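Local coordinates for protein DnaB intein (Synechocystis sp., PDB 1MI8) that belongs to the inteins and, in its natural form, probably excises itself from the DnaB replicative helicase precursor by protein splicing, joining the flanking segments, at residues F51-K56 and E134-L139; F77-G82 and E93-P98. The protein carries 4 engineered substitutions. One frame throughout, in Å; residues are numbered along the deposited sequence.

Contact 1 of 2, residues F51-K56 and E134-L139. Engineered in segment 51-56: Met-52 (natural residue Cys).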
loop_
_atom_site.group_PDB
_atom_site.type_symbol
_atom_site.label_atom_id
_atom_site.label_comp_id
_atom_site.label_asym_id
_atom_site.label_seq_id
_atom_site.Cartn_x
_atom_site.Cartn_y
_atom_site.Cartn_z
ATOM N N PHE A 51 2.224 7.651 -26.252
ATOM C CA PHE A 51 1.574 8.945 -26.066
ATOM C C PHE A 51 1.480 9.395 -24.599
ATOM O O PHE A 51 1.479 8.562 -23.693
ATOM C CB PHE A 51 0.177 8.861 -26.647
ATOM C CG PHE A 51 -0.596 7.696 -26.145
ATOM C CD1 PHE A 51 -1.408 7.807 -25.024
ATOM C CD2 PHE A 51 -0.486 6.464 -26.773
ATOM C CE1 PHE A 51 -2.101 6.697 -24.524
ATOM C CE2 PHE A 51 -1.173 5.342 -26.284
ATOM C CZ PHE A 51 -1.978 5.457 -25.160
ATOM N N MET A 52 1.464 10.701 -24.386
ATOM C CA MET A 52 1.245 11.259 -23.057
ATOM C C MET A 52 -0.243 11.431 -22.771
ATOM O O MET A 52 -0.926 11.648 -23.790
ATOM C CB MET A 52 1.976 12.595 -22.910
ATOM C CG MET A 52 1.508 13.432 -21.730
ATOM S SD MET A 52 1.179 15.146 -22.180
ATOM C CE MET A 52 2.842 15.743 -22.479
ATOM N N THR A 53 -0.738 11.214 -21.613
ATOM C CA THR A 53 -2.175 11.363 -21.434
ATOM C C THR A 53 -2.476 12.555 -20.546
ATOM O O THR A 53 -3.611 12.734 -20.101
ATOM C CB THR A 53 -2.810 10.124 -20.795
ATOM O OG1 THR A 53 -2.192 9.860 -19.511
ATOM C CG2 THR A 53 -2.640 8.929 -21.706
ATOM N N GLY A 54 -1.467 13.379 -20.298
ATOM C CA GLY A 54 -1.679 14.530 -19.444
ATOM C C GLY A 54 -0.950 14.479 -18.109
ATOM O O GLY A 54 -0.013 13.703 -17.924
ATOM N N LYS A 55 -1.368 15.321 -17.173
ATOM C CA LYS A 55 -0.731 15.342 -15.872
ATOM C C LYS A 55 -1.596 14.586 -14.868
ATOM O O LYS A 55 -2.776 14.855 -14.743
ATOM C CB LYS A 55 -0.525 16.784 -15.414
ATOM C CG LYS A 55 0.219 17.634 -16.420
ATOM C CD LYS A 55 1.153 18.598 -15.738
ATOM C CE LYS A 55 1.975 19.328 -16.798
ATOM N NZ LYS A 55 3.318 19.681 -16.316
ATOM N N LYS A 56 -1.019 13.632 -14.149
ATOM C CA LYS A 56 -1.842 12.892 -13.204
ATOM C C LYS A 56 -1.076 12.530 -11.984
ATOM O O LYS A 56 0.118 12.365 -12.017
ATOM C CB LYS A 56 -2.387 11.593 -13.807
ATOM C CG LYS A 56 -3.116 11.738 -15.131
ATOM C CD LYS A 56 -4.404 12.534 -15.015
ATOM C CE LYS A 56 -4.825 13.033 -16.409
ATOM N NZ LYS A 56 -4.788 11.897 -17.400
ATOM N N GLU A 134 2.450 14.334 -12.114
ATOM C CA GLU A 134 3.446 14.392 -13.177
ATOM C C GLU A 134 2.761 14.059 -14.475
ATOM O O GLU A 134 1.616 13.592 -14.488
ATOM C CB GLU A 134 4.561 13.354 -13.036
ATOM C CG GLU A 134 5.005 12.980 -11.674
ATOM C CD GLU A 134 6.173 12.014 -11.768
ATOM O OE1 GLU A 134 6.495 11.559 -12.903
ATOM O OE2 GLU A 134 6.768 11.721 -10.720
ATOM N N GLU A 135 3.490 14.341 -15.560
ATOM C CA GLU A 135 3.059 14.035 -16.925
ATOM C C GLU A 135 3.079 12.513 -16.955
ATOM O O GLU A 135 4.014 11.878 -16.464
ATOM C CB GLU A 135 4.061 14.610 -17.941
ATOM C CG GLU A 135 3.521 15.800 -18.692
ATOM C CD GLU A 135 4.625 16.561 -19.436
ATOM O OE1 GLU A 135 5.650 15.928 -19.823
ATOM O OE2 GLU A 135 4.465 17.793 -19.644
ATOM N N VAL A 136 2.058 11.928 -17.540
ATOM C CA VAL A 136 1.982 10.489 -17.507
ATOM C C VAL A 136 1.745 9.939 -18.917
ATOM O O VAL A 136 1.132 10.612 -19.783
ATOM C CB VAL A 136 0.933 10.141 -16.384
ATOM C CG1 VAL A 136 -0.509 10.282 -16.862
ATOM C CG2 VAL A 136 1.262 8.827 -15.750
ATOM N N PHE A 137 2.320 8.765 -19.167
ATOM C CA PHE A 137 2.278 8.132 -20.483
ATOM C C PHE A 137 1.865 6.641 -20.544
ATOM O O PHE A 137 1.929 5.904 -19.536
ATOM C CB PHE A 137 3.663 8.222 -21.150
ATOM C CG PHE A 137 4.282 9.631 -21.214
ATOM C CD1 PHE A 137 4.736 10.272 -20.068
ATOM C CD2 PHE A 137 4.471 10.267 -22.454
ATOM C CE1 PHE A 137 5.376 11.516 -20.120
ATOM C CE2 PHE A 137 5.127 11.539 -22.541
ATOM C CZ PHE A 137 5.581 12.167 -21.377
ATOM N N ASP A 138 1.488 6.201 -21.756
ATOM C CA ASP A 138 1.123 4.811 -21.997
ATOM C C ASP A 138 1.450 4.424 -23.446
ATOM O O ASP A 138 1.941 5.208 -24.272
ATOM C CB ASP A 138 -0.383 4.568 -21.677
ATOM C CG ASP A 138 -0.711 3.078 -21.304
ATOM O OD1 ASP A 138 0.213 2.214 -21.297
ATOM O OD2 ASP A 138 -1.929 2.779 -21.030
ATOM N N LEU A 139 1.203 3.194 -23.782
ATOM C CA LEU A 139 1.507 2.860 -25.131
ATOM C C LEU A 139 0.537 1.781 -25.435
ATOM O O LEU A 139 -0.068 1.226 -24.525
ATOM C CB LEU A 139 2.990 2.465 -25.257
ATOM C CG LEU A 139 3.602 1.387 -24.353
ATOM C CD1 LEU A 139 3.217 0.037 -24.875
ATOM C CD2 LEU A 139 5.117 1.510 -24.347
#
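The ring of Phe-51 has the carbonyl oxygen Asp-138 O over one face, 3.6 Å above the plane and displaced toward the rim, while the ring atom CE2 comes 3.8 Å from Leu-139 CA on an oblique line. With CG set between the backbone N and carbonyl carbon (chi1 52°), the ring lies alongside the Asp-138 side chain; ring and carboxylate planes stand 49° apart. Arg-49 adds a cation-pi contact to the same ring. On the other side of the sheet the Phe-137 ring takes Met-52, an engineered residue, over one face: CB stands 3.3 Å from Phe-137 CE2, and CG makes a CH-pi contact. With an alanine at Phe-51, the Asp-138 backbone and Leu-139 CA would probably lose their aromatic cover and Arg-49 its pi partner.

The two strands run antiparallel, with hydrogen bonds in both directions between Phe-51 and Asp-138 and between Lys-56 and Glu-134. Between them Thr-53 and Gly-54 together face Val-136, a beta bulge: Thr-53 N gives a 2.7 Å bond to Val-136 O, and Val-136 N returns one to Gly-54 O. Thr-53 OG1 adds a weak bond to Val-136 O. Lys-56 NZ reaches back over the bulge to Thr-53 O (3.1 Å), from above the carbonyl plane, and its CG presses on Val-136 CG1. The Glu-134 carboxylate is taken up by Lys-70, in a salt bridge, and Ser-5. Long, curving antiparallel strands, here with a bulge, are characteristic of the intein (Hint) beta-fold.

Contact 2 of 2, residues F77-G82 and E93-P98; sequences FLTIDG and EHIALP
Leu-78 O accepts the one direct backbone hydrogen bond between the two segments, from Ala-96 N at 2.7 Å and nearly straight on to the carbonyl. The return link goes through a water, which accepts from Leu-78 N at 2.8 Å and donates to Ala-96 O. A second water ties three groups together: it accepts from Ile-80 N and from His-94 N, and donates to Glu-93 OE1 over 3.0 Å. That same carboxylate oxygen takes the hydroxyl bond of Thr-79 OG1, 3.3 Å long and arriving from above the carboxylate plane, 48° out of it. Glu-93 thus uses one oxygen to hold both water and threonine, and a weak, long ion pair with Lys-84 reaches it as well. Lys-84 also bridges to Asp-81, which sits in the type I turn from Thr-79 to Gly-82.

Around this polar line the side chains close up. Leu-78 CD2 rests 3.8 Å from Ala-96 CB. Phe-77 and Ile-95 point the same way, side by side, with Phe-77 CD2 4.0 Å from Ile-95 CD1; the Ile-95 CG1 branch is placed between its backbone N and carbonyl carbon (chi1 67°), which carries CD1 to the ring. Both residues also pack on Leu-61 and Ile-152, in the interior. Toward the surface Ile-80 CD1 lies obliquely against the His-94 imidazole, 3.6 Å from ND1.

The strands meet at 115°, far from antiparallel, so their pairing is brief and water completes it. The contact sets the beta-hairpin of strands 76-79 and 82-85 crosswise on strand 94-98 of the larger sheet, part of the all-beta intein splicing domain.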
loop_
_atom_site.group_PDB
_atom_site.type_symbol
_atom_site.label_atom_id
_atom_site.label_comp_id
_atom_site.label_asym_id
_atom_site.label_seq_id
_atom_site.Cartn_x
_atom_site.Cartn_y
_atom_site.Cartn_z
ATOM N N PHE A 77 -1.388 -3.987 -12.886
ATOM C CA PHE A 77 -0.237 -4.871 -12.735
ATOM C C PHE A 77 -0.734 -6.312 -12.642
ATOM O O PHE A 77 -1.894 -6.567 -12.251
ATOM C CB PHE A 77 0.548 -4.523 -11.466
ATOM C CG PHE A 77 1.118 -3.154 -11.493
ATOM C CD1 PHE A 77 0.297 -2.038 -11.268
ATOM C CD2 PHE A 77 2.467 -2.965 -11.843
ATOM C CE1 PHE A 77 0.814 -0.734 -11.399
ATOM C CE2 PHE A 77 2.995 -1.672 -11.981
ATOM C CZ PHE A 77 2.170 -0.557 -11.763
ATOM N N LEU A 78 0.139 -7.252 -12.985
ATOM C CA LEU A 78 -0.313 -8.607 -13.043
ATOM C C LEU A 78 -0.081 -9.329 -11.764
ATOM O O LEU A 78 1.061 -9.534 -11.330
ATOM C CB LEU A 78 0.297 -9.334 -14.231
ATOM C CG LEU A 78 -0.159 -10.789 -14.387
ATOM C CD1 LEU A 78 -1.715 -10.914 -14.662
ATOM C CD2 LEU A 78 0.629 -11.377 -15.518
ATOM N N THR A 79 -1.226 -9.694 -11.172
ATOM C CA THR A 79 -1.299 -10.391 -9.888
ATOM C C THR A 79 -1.485 -11.911 -10.095
ATOM O O THR A 79 -1.841 -12.345 -11.194
ATOM C CB THR A 79 -2.504 -9.762 -9.104
ATOM O OG1 THR A 79 -2.036 -8.646 -8.325
ATOM C CG2 THR A 79 -3.207 -10.688 -8.344
ATOM N N ILE A 80 -1.214 -12.709 -9.052
ATOM C CA ILE A 80 -1.416 -14.140 -9.128
ATOM C C ILE A 80 -2.878 -14.348 -9.489
ATOM O O ILE A 80 -3.199 -15.288 -10.193
ATOM C CB ILE A 80 -1.113 -14.861 -7.786
ATOM C CG1 ILE A 80 0.415 -14.835 -7.509
ATOM C CG2 ILE A 80 -1.506 -16.315 -7.901
ATOM C CD1 ILE A 80 0.836 -15.151 -6.048
ATOM N N ASP A 81 -3.801 -13.509 -9.027
ATOM C CA ASP A 81 -5.116 -13.819 -9.554
ATOM C C ASP A 81 -5.661 -12.798 -10.548
ATOM O O ASP A 81 -6.825 -12.443 -10.554
ATOM C CB ASP A 81 -6.130 -14.284 -8.446
ATOM C CG ASP A 81 -6.508 -13.218 -7.449
ATOM O OD1 ASP A 81 -7.182 -12.269 -7.877
ATOM O OD2 ASP A 81 -6.162 -13.357 -6.233
ATOM N N GLY A 82 -4.781 -12.360 -11.445
ATOM C CA GLY A 82 -5.193 -11.439 -12.484
ATOM C C GLY A 82 -4.748 -9.997 -12.427
ATOM O O GLY A 82 -4.063 -9.582 -11.526
ATOM N N GLU A 93 -0.187 -8.954 -1.879
ATOM C CA GLU A 93 -0.197 -9.427 -3.279
ATOM C C GLU A 93 1.208 -9.695 -3.830
ATOM O O GLU A 93 2.193 -9.180 -3.309
ATOM C CB GLU A 93 -0.884 -8.387 -4.217
ATOM C CG GLU A 93 -2.355 -7.910 -3.956
ATOM C CD GLU A 93 -3.436 -8.872 -4.522
ATOM O OE1 GLU A 93 -3.167 -9.675 -5.454
ATOM O OE2 GLU A 93 -4.581 -8.789 -4.077
ATOM N N HIS A 94 1.325 -10.513 -4.873
ATOM C CA HIS A 94 2.627 -10.643 -5.521
ATOM C C HIS A 94 2.329 -10.160 -6.942
ATOM O O HIS A 94 1.206 -10.338 -7.432
ATOM C CB HIS A 94 3.112 -12.100 -5.614
ATOM C CG HIS A 94 3.344 -12.753 -4.284
ATOM N ND1 HIS A 94 2.309 -13.130 -3.452
ATOM C CD2 HIS A 94 4.487 -13.029 -3.614
ATOM C CE1 HIS A 94 2.807 -13.600 -2.320
ATOM N NE2 HIS A 94 4.125 -13.545 -2.391
ATOM N N ILE A 95 3.303 -9.575 -7.624
ATOM C CA ILE A 95 3.075 -9.177 -9.030
ATOM C C ILE A 95 4.163 -9.728 -9.948
ATOM O O ILE A 95 5.286 -10.060 -9.542
ATOM C CB ILE A 95 2.968 -7.662 -9.229
ATOM C CG1 ILE A 95 4.314 -7.005 -8.944
ATOM C CG2 ILE A 95 1.848 -7.116 -8.287
ATOM C CD1 ILE A 95 4.349 -5.468 -9.275
ATOM N N ALA A 96 3.787 -9.856 -11.196
ATOM C CA ALA A 96 4.634 -10.446 -12.193
ATOM C C ALA A 96 5.813 -9.554 -12.648
ATOM O O ALA A 96 5.601 -8.375 -13.035
ATOM C CB ALA A 96 3.768 -10.813 -13.373
ATOM N N LEU A 97 7.029 -10.108 -12.552
ATOM C CA LEU A 97 8.270 -9.453 -13.038
ATOM C C LEU A 97 8.933 -10.419 -14.032
ATOM O O LEU A 97 8.938 -11.619 -13.836
ATOM C CB LEU A 97 9.316 -9.235 -11.934
ATOM C CG LEU A 97 8.885 -8.617 -10.616
ATOM C CD1 LEU A 97 10.157 -8.453 -9.799
ATOM C CD2 LEU A 97 8.140 -7.304 -10.855
ATOM N N PRO A 98 9.538 -9.882 -15.090
ATOM C CA PRO A 98 10.193 -10.784 -16.053
ATOM C C PRO A 98 11.372 -11.445 -15.319
ATOM O O PRO A 98 12.095 -10.790 -14.590
ATOM C CB PRO A 98 10.626 -9.835 -17.172
ATOM C CG PRO A 98 10.536 -8.394 -16.523
ATOM C CD PRO A 98 9.391 -8.500 -15.598
HETATM O O HOH W 1 2.932 -7.012 -12.958
HETATM O O HOH W 2 -1.105 -11.875 -5.868
#

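From the N terminus the chain first enters contact 1 at residues 51-56, on the long bulged strand 41-63. It then passes strand 68-71 and reaches contact 2 at 77-82, whose small loop of ten residues, among them most of strand 82-85, closes at 93-98. After an unmodelled stretch, 101-117, strand 120-140 carries the chain to 134-139, closing the 77-residue loop of contact 1. Contact 2 therefore lies wholly within that larger loop, and the two do not cross. Their centres are 23 Å apart, on opposite sides of the chain's centre, yet strands 94-98 and 120-140 are neighbours in one sheet, to which contact 2 ties the hairpin containing strand 76-79.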